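Local coordinates for RNA-binding protein Unr (Drosophila melanogaster, PDB 4QQB) that binds RNA through its canonical cold-shock domains and regulates X-chromosome dosage compensation in both sexes of the fly, at residues L30-N40 against P63-I71. Residues are numbered along the deposited sequence; the frame is centred on the assembly and turned at random.
With nucleotides of chain A.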
loop_
_atom_site.group_PDB
_atom_site.type_symbol
_atom_site.label_atom_id
_atom_site.label_comp_id
_atom_site.label_asym_id
_atom_site.label_seq_id
_atom_site.Cartn_x
_atom_site.Cartn_y
_atom_site.Cartn_z
ATOM N N LEU E 30 11.984 -24.754 -2.914
ATOM C CA LEU E 30 11.856 -23.368 -3.382
ATOM C C LEU E 30 10.511 -22.728 -3.078
ATOM O O LEU E 30 9.474 -23.383 -3.063
ATOM C CB LEU E 30 12.105 -23.272 -4.894
ATOM C CG LEU E 30 13.495 -23.676 -5.399
ATOM C CD1 LEU E 30 13.585 -23.497 -6.907
ATOM C CD2 LEU E 30 14.596 -22.889 -4.700
ATOM N N PHE E 31 10.569 -21.423 -2.845
ATOM C CA PHE E 31 9.397 -20.564 -2.744
ATOM C C PHE E 31 8.911 -20.243 -4.157
ATOM O O PHE E 31 9.700 -20.208 -5.097
ATOM C CB PHE E 31 9.795 -19.271 -2.009
ATOM C CG PHE E 31 8.732 -18.205 -2.004
ATOM C CD1 PHE E 31 8.614 -17.316 -3.065
ATOM C CD2 PHE E 31 7.859 -18.079 -0.931
ATOM C CE1 PHE E 31 7.634 -16.337 -3.063
ATOM C CE2 PHE E 31 6.881 -17.102 -0.925
ATOM C CZ PHE E 31 6.769 -16.230 -1.991
ATOM N N PHE E 32 7.614 -20.012 -4.305
ATOM C CA PHE E 32 7.082 -19.483 -5.557
ATOM C C PHE E 32 5.788 -18.729 -5.306
ATOM O O PHE E 32 4.967 -19.153 -4.494
ATOM C CB PHE E 32 6.864 -20.603 -6.585
ATOM C CG PHE E 32 5.583 -21.368 -6.402
ATOM C CD1 PHE E 32 5.540 -22.487 -5.589
ATOM C CD2 PHE E 32 4.419 -20.969 -7.050
ATOM C CE1 PHE E 32 4.362 -23.197 -5.425
ATOM C CE2 PHE E 32 3.235 -21.666 -6.884
ATOM C CZ PHE E 32 3.208 -22.784 -6.071
ATOM N N HIS E 33 5.615 -17.612 -6.003
ATOM C CA HIS E 33 4.408 -16.802 -5.885
ATOM C C HIS E 33 3.427 -17.172 -7.001
ATOM O O HIS E 33 3.840 -17.527 -8.105
ATOM C CB HIS E 33 4.770 -15.315 -5.951
ATOM C CG HIS E 33 3.649 -14.404 -5.560
ATOM N ND1 HIS E 33 3.122 -13.462 -6.415
ATOM C CD2 HIS E 33 2.944 -14.300 -4.410
ATOM C CE1 HIS E 33 2.144 -12.814 -5.808
ATOM N NE2 HIS E 33 2.020 -13.299 -4.587
ATOM N N PHE E 34 2.130 -17.073 -6.723
ATOM C CA PHE E 34 1.112 -17.449 -7.709
ATOM C C PHE E 34 1.135 -16.595 -8.983
ATOM O O PHE E 34 0.536 -16.976 -9.990
ATOM C CB PHE E 34 -0.288 -17.471 -7.079
ATOM C CG PHE E 34 -0.478 -18.553 -6.039
ATOM C CD1 PHE E 34 0.461 -19.583 -5.873
ATOM C CD2 PHE E 34 -1.614 -18.560 -5.238
ATOM C CE1 PHE E 34 0.271 -20.570 -4.921
ATOM C CE2 PHE E 34 -1.805 -19.546 -4.283
ATOM C CZ PHE E 34 -0.862 -20.552 -4.125
ATOM N N SER E 35 1.828 -15.459 -8.938
ATOM C CA SER E 35 2.171 -14.710 -10.143
ATOM C C SER E 35 2.896 -15.576 -11.163
ATOM O O SER E 35 2.725 -15.392 -12.362
ATOM C CB SER E 35 3.076 -13.531 -9.801
ATOM O OG SER E 35 2.447 -12.661 -8.888
ATOM N N GLN E 36 3.716 -16.504 -10.686
ATOM C CA GLN E 36 4.476 -17.384 -11.569
ATOM C C GLN E 36 3.729 -18.614 -12.069
ATOM O O GLN E 36 4.259 -19.341 -12.913
ATOM C CB GLN E 36 5.755 -17.835 -10.867
ATOM C CG GLN E 36 6.681 -16.696 -10.501
ATOM C CD GLN E 36 6.985 -15.814 -11.688
ATOM O OE1 GLN E 36 8.017 -15.968 -12.338
ATOM N NE2 GLN E 36 6.070 -14.900 -11.993
ATOM N N PHE E 37 2.521 -18.854 -11.559
ATOM C CA PHE E 37 1.743 -20.024 -11.958
ATOM C C PHE E 37 0.809 -19.730 -13.128
ATOM O O PHE E 37 0.301 -18.619 -13.255
ATOM C CB PHE E 37 0.930 -20.551 -10.787
ATOM C CG PHE E 37 0.340 -21.905 -11.037
ATOM C CD1 PHE E 37 1.154 -23.028 -11.061
ATOM C CD2 PHE E 37 -1.021 -22.059 -11.267
ATOM C CE1 PHE E 37 0.621 -24.281 -11.298
ATOM C CE2 PHE E 37 -1.561 -23.311 -11.506
ATOM C CZ PHE E 37 -0.737 -24.423 -11.522
ATOM N N SER E 38 0.579 -20.746 -13.960
ATOM C CA SER E 38 -0.261 -20.627 -15.158
ATOM C C SER E 38 -1.613 -21.354 -15.016
ATOM O O SER E 38 -1.660 -22.557 -14.737
ATOM C CB SER E 38 0.494 -21.182 -16.366
ATOM O OG SER E 38 1.810 -20.660 -16.418
ATOM N N GLY E 39 -2.704 -20.610 -15.203
ATOM C CA GLY E 39 -4.049 -21.184 -15.234
ATOM C C GLY E 39 -4.561 -21.746 -13.918
ATOM O O GLY E 39 -3.893 -21.665 -12.891
ATOM N N ASN E 40 -5.763 -22.318 -13.980
ATOM C CA ASN E 40 -6.470 -22.919 -12.835
ATOM C C ASN E 40 -5.644 -23.200 -11.571
ATOM O O ASN E 40 -5.094 -24.288 -11.391
ATOM C CB ASN E 40 -7.206 -24.199 -13.282
ATOM C CG ASN E 40 -6.349 -25.103 -14.164
ATOM O OD1 ASN E 40 -5.141 -24.898 -14.305
ATOM N ND2 ASN E 40 -6.979 -26.112 -14.765
ATOM N N PRO E 63 16.491 -17.378 -3.333
ATOM C CA PRO E 63 16.258 -18.432 -4.296
ATOM C C PRO E 63 14.753 -18.685 -4.432
ATOM O O PRO E 63 14.049 -18.811 -3.419
ATOM C CB PRO E 63 17.016 -19.618 -3.696
ATOM C CG PRO E 63 17.027 -19.367 -2.223
ATOM C CD PRO E 63 17.012 -17.881 -2.046
ATOM N N ILE E 64 14.269 -18.688 -5.676
ATOM C CA ILE E 64 12.846 -18.914 -5.975
ATOM C C ILE E 64 12.644 -19.809 -7.194
ATOM O O ILE E 64 13.604 -20.262 -7.806
ATOM C CB ILE E 64 12.090 -17.596 -6.236
ATOM C CG1 ILE E 64 12.683 -16.855 -7.440
ATOM C CG2 ILE E 64 12.096 -16.735 -4.984
ATOM C CD1 ILE E 64 11.671 -16.015 -8.193
ATOM N N ALA E 65 11.380 -20.064 -7.521
ATOM C CA ALA E 65 11.007 -20.830 -8.695
ATOM C C ALA E 65 10.097 -19.970 -9.549
ATOM O O ALA E 65 9.079 -19.468 -9.069
ATOM C CB ALA E 65 10.293 -22.100 -8.285
ATOM N N SER E 66 10.465 -19.818 -10.817
ATOM C CA SER E 66 9.792 -18.899 -11.722
ATOM C C SER E 66 9.166 -19.647 -12.887
ATOM O O SER E 66 9.628 -20.726 -13.272
ATOM C CB SER E 66 10.799 -17.882 -12.256
ATOM O OG SER E 66 11.588 -17.345 -11.205
ATOM N N GLN E 67 8.116 -19.057 -13.450
ATOM C CA GLN E 67 7.448 -19.623 -14.613
ATOM C C GLN E 67 7.056 -21.062 -14.304
ATOM O O GLN E 67 7.566 -22.009 -14.902
ATOM C CB GLN E 67 8.377 -19.548 -15.831
ATOM C CG GLN E 67 7.659 -19.389 -17.161
ATOM C CD GLN E 67 7.401 -17.937 -17.509
ATOM O OE1 GLN E 67 8.091 -17.359 -18.349
ATOM N NE2 GLN E 67 6.415 -17.334 -16.854
ATOM N N VAL E 68 6.164 -21.209 -13.335
ATOM C CA VAL E 68 5.737 -22.523 -12.861
ATOM C C VAL E 68 4.473 -22.959 -13.596
ATOM O O VAL E 68 3.526 -22.182 -13.731
ATOM C CB VAL E 68 5.466 -22.507 -11.342
ATOM C CG1 VAL E 68 5.013 -23.875 -10.858
ATOM C CG2 VAL E 68 6.709 -22.071 -10.584
ATOM N N SER E 69 4.475 -24.203 -14.074
ATOM C CA SER E 69 3.284 -24.829 -14.657
ATOM C C SER E 69 3.205 -26.275 -14.197
ATOM O O SER E 69 4.210 -26.846 -13.767
ATOM C CB SER E 69 3.326 -24.770 -16.186
ATOM O OG SER E 69 4.433 -25.495 -16.698
ATOM N N LYS E 70 2.010 -26.860 -14.286
ATOM C CA LYS E 70 1.806 -28.270 -13.935
ATOM C C LYS E 70 1.860 -29.140 -15.190
ATOM O O LYS E 70 1.762 -28.632 -16.308
ATOM C CB LYS E 70 0.476 -28.479 -13.182
ATOM C CG LYS E 70 -0.798 -28.347 -14.018
ATOM C CD LYS E 70 -1.505 -27.011 -13.822
ATOM C CE LYS E 70 -2.509 -26.716 -14.933
ATOM N NZ LYS E 70 -3.762 -27.521 -14.834
ATOM N N ILE E 71 2.039 -30.445 -14.995
ATOM C CA ILE E 71 1.899 -31.434 -16.076
ATOM C C ILE E 71 1.139 -32.649 -15.536
ATOM O O ILE E 71 1.709 -33.717 -15.312
ATOM C CB ILE E 71 3.252 -31.828 -16.743
ATOM C CG1 ILE E 71 4.467 -31.452 -15.871
ATOM C CG2 ILE E 71 3.382 -31.161 -18.110
ATOM C CD1 ILE E 71 4.678 -32.337 -14.664
ATOM P P A A 12 6.733 -12.197 2.371
ATOM O OP1 A A 12 5.449 -11.686 2.944
ATOM O OP2 A A 12 7.999 -11.481 2.644
ATOM O "O5'" A A 12 6.995 -13.713 2.787
ATOM C "C5'" A A 12 5.970 -14.509 3.410
ATOM C "C4'" A A 12 6.555 -15.811 3.891
ATOM O "O4'" A A 12 7.227 -16.453 2.777
ATOM C "C3'" A A 12 7.601 -15.687 5.000
ATOM O "O3'" A A 12 7.514 -16.771 5.922
ATOM C "C2'" A A 12 8.917 -15.701 4.229
ATOM O "O2'" A A 12 10.028 -16.197 4.943
ATOM C "C1'" A A 12 8.589 -16.665 3.098
ATOM N N9 A A 12 9.382 -16.468 1.886
ATOM C C8 A A 12 9.254 -15.476 0.947
ATOM N N7 A A 12 10.090 -15.588 -0.056
ATOM C C5 A A 12 10.816 -16.731 0.241
ATOM C C6 A A 12 11.863 -17.389 -0.430
ATOM N N6 A A 12 12.381 -16.968 -1.586
ATOM N N1 A A 12 12.363 -18.510 0.134
ATOM C C2 A A 12 11.846 -18.928 1.297
ATOM N N3 A A 12 10.864 -18.395 2.023
ATOM C C4 A A 12 10.387 -17.286 1.432
ATOM P P C A 11 1.211 -11.064 -1.422
ATOM O OP1 C A 11 1.235 -9.822 -2.219
ATOM O OP2 C A 11 0.760 -12.320 -2.051
ATOM O "O5'" C A 11 2.661 -11.273 -0.796
ATOM C "C5'" C A 11 3.008 -12.490 -0.115
ATOM C "C4'" C A 11 4.472 -12.800 -0.316
ATOM O "O4'" C A 11 4.741 -12.999 -1.732
ATOM C "C3'" C A 11 5.439 -11.714 0.143
ATOM O "O3'" C A 11 6.566 -12.298 0.786
ATOM C "C2'" C A 11 5.855 -11.049 -1.165
ATOM O "O2'" C A 11 7.110 -10.410 -1.083
ATOM C "C1'" C A 11 5.882 -12.250 -2.101
ATOM N N1 C A 11 5.778 -11.909 -3.530
ATOM C C2 C A 11 6.837 -12.226 -4.395
ATOM O O2 C A 11 7.847 -12.780 -3.935
ATOM N N3 C A 11 6.734 -11.913 -5.706
ATOM C C4 C A 11 5.630 -11.316 -6.165
ATOM N N4 C A 11 5.571 -11.027 -7.466
ATOM C C5 C A 11 4.541 -10.983 -5.307
ATOM C C6 C A 11 4.653 -11.300 -4.011
#
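Pro63 meets Leu30 where the two edge strands of the first cold-shock domain close its OB-type barrel; the strand pieces 30-33 and 63-66 cross at 50°. Its CB lies against Leu30 CD2, while its carbonyl, on the RNA side, accepts a bond from N6 of A12 of chain A (3.1 Å, Pro63 O to N6), a backbone reading of the adenine amino group. Ile64 turns CG2 to CD1 of Phe31 and to that same amino group. The Phe31 ring, swung by a chi1 of 172° toward the RNA, offers its flat aromatic face to the base, N7 standing over its centre. Ala65 donates its N to Phe31 O (3.0 Å), and its small methyl fits beside Leu30 CD1 and Phe32 CB, consistent with the close approach of the strands. At Gln67 the chain turns a corner; its N-H reaches OE1 of Gln36 (3.3 Å) from above the amide plane, Gln36 being bent at chi2 (-53°). Val68 N then binds Gln36 O at 2.7 Å, and its branched side chain puts CG1 at the edge of the Phe37 ring. Lys70 runs its CD past Phe37 CZ and ends with NZ on Asn40 OD1 (3.0 Å). On the RNA side, His33 lays a ring face on C11 of chain A and gives NE2 to its phosphate oxygen OP2, while ND1 bonds Ser35 OG (2.7 Å); a leucine here would probably lose the cytosine stack and both bonds. The chemistry thus implies a seam of backbone and side-chain bonds beside aliphatic contacts, with Phe31, His33 and the Pro63 carbonyl holding RNA.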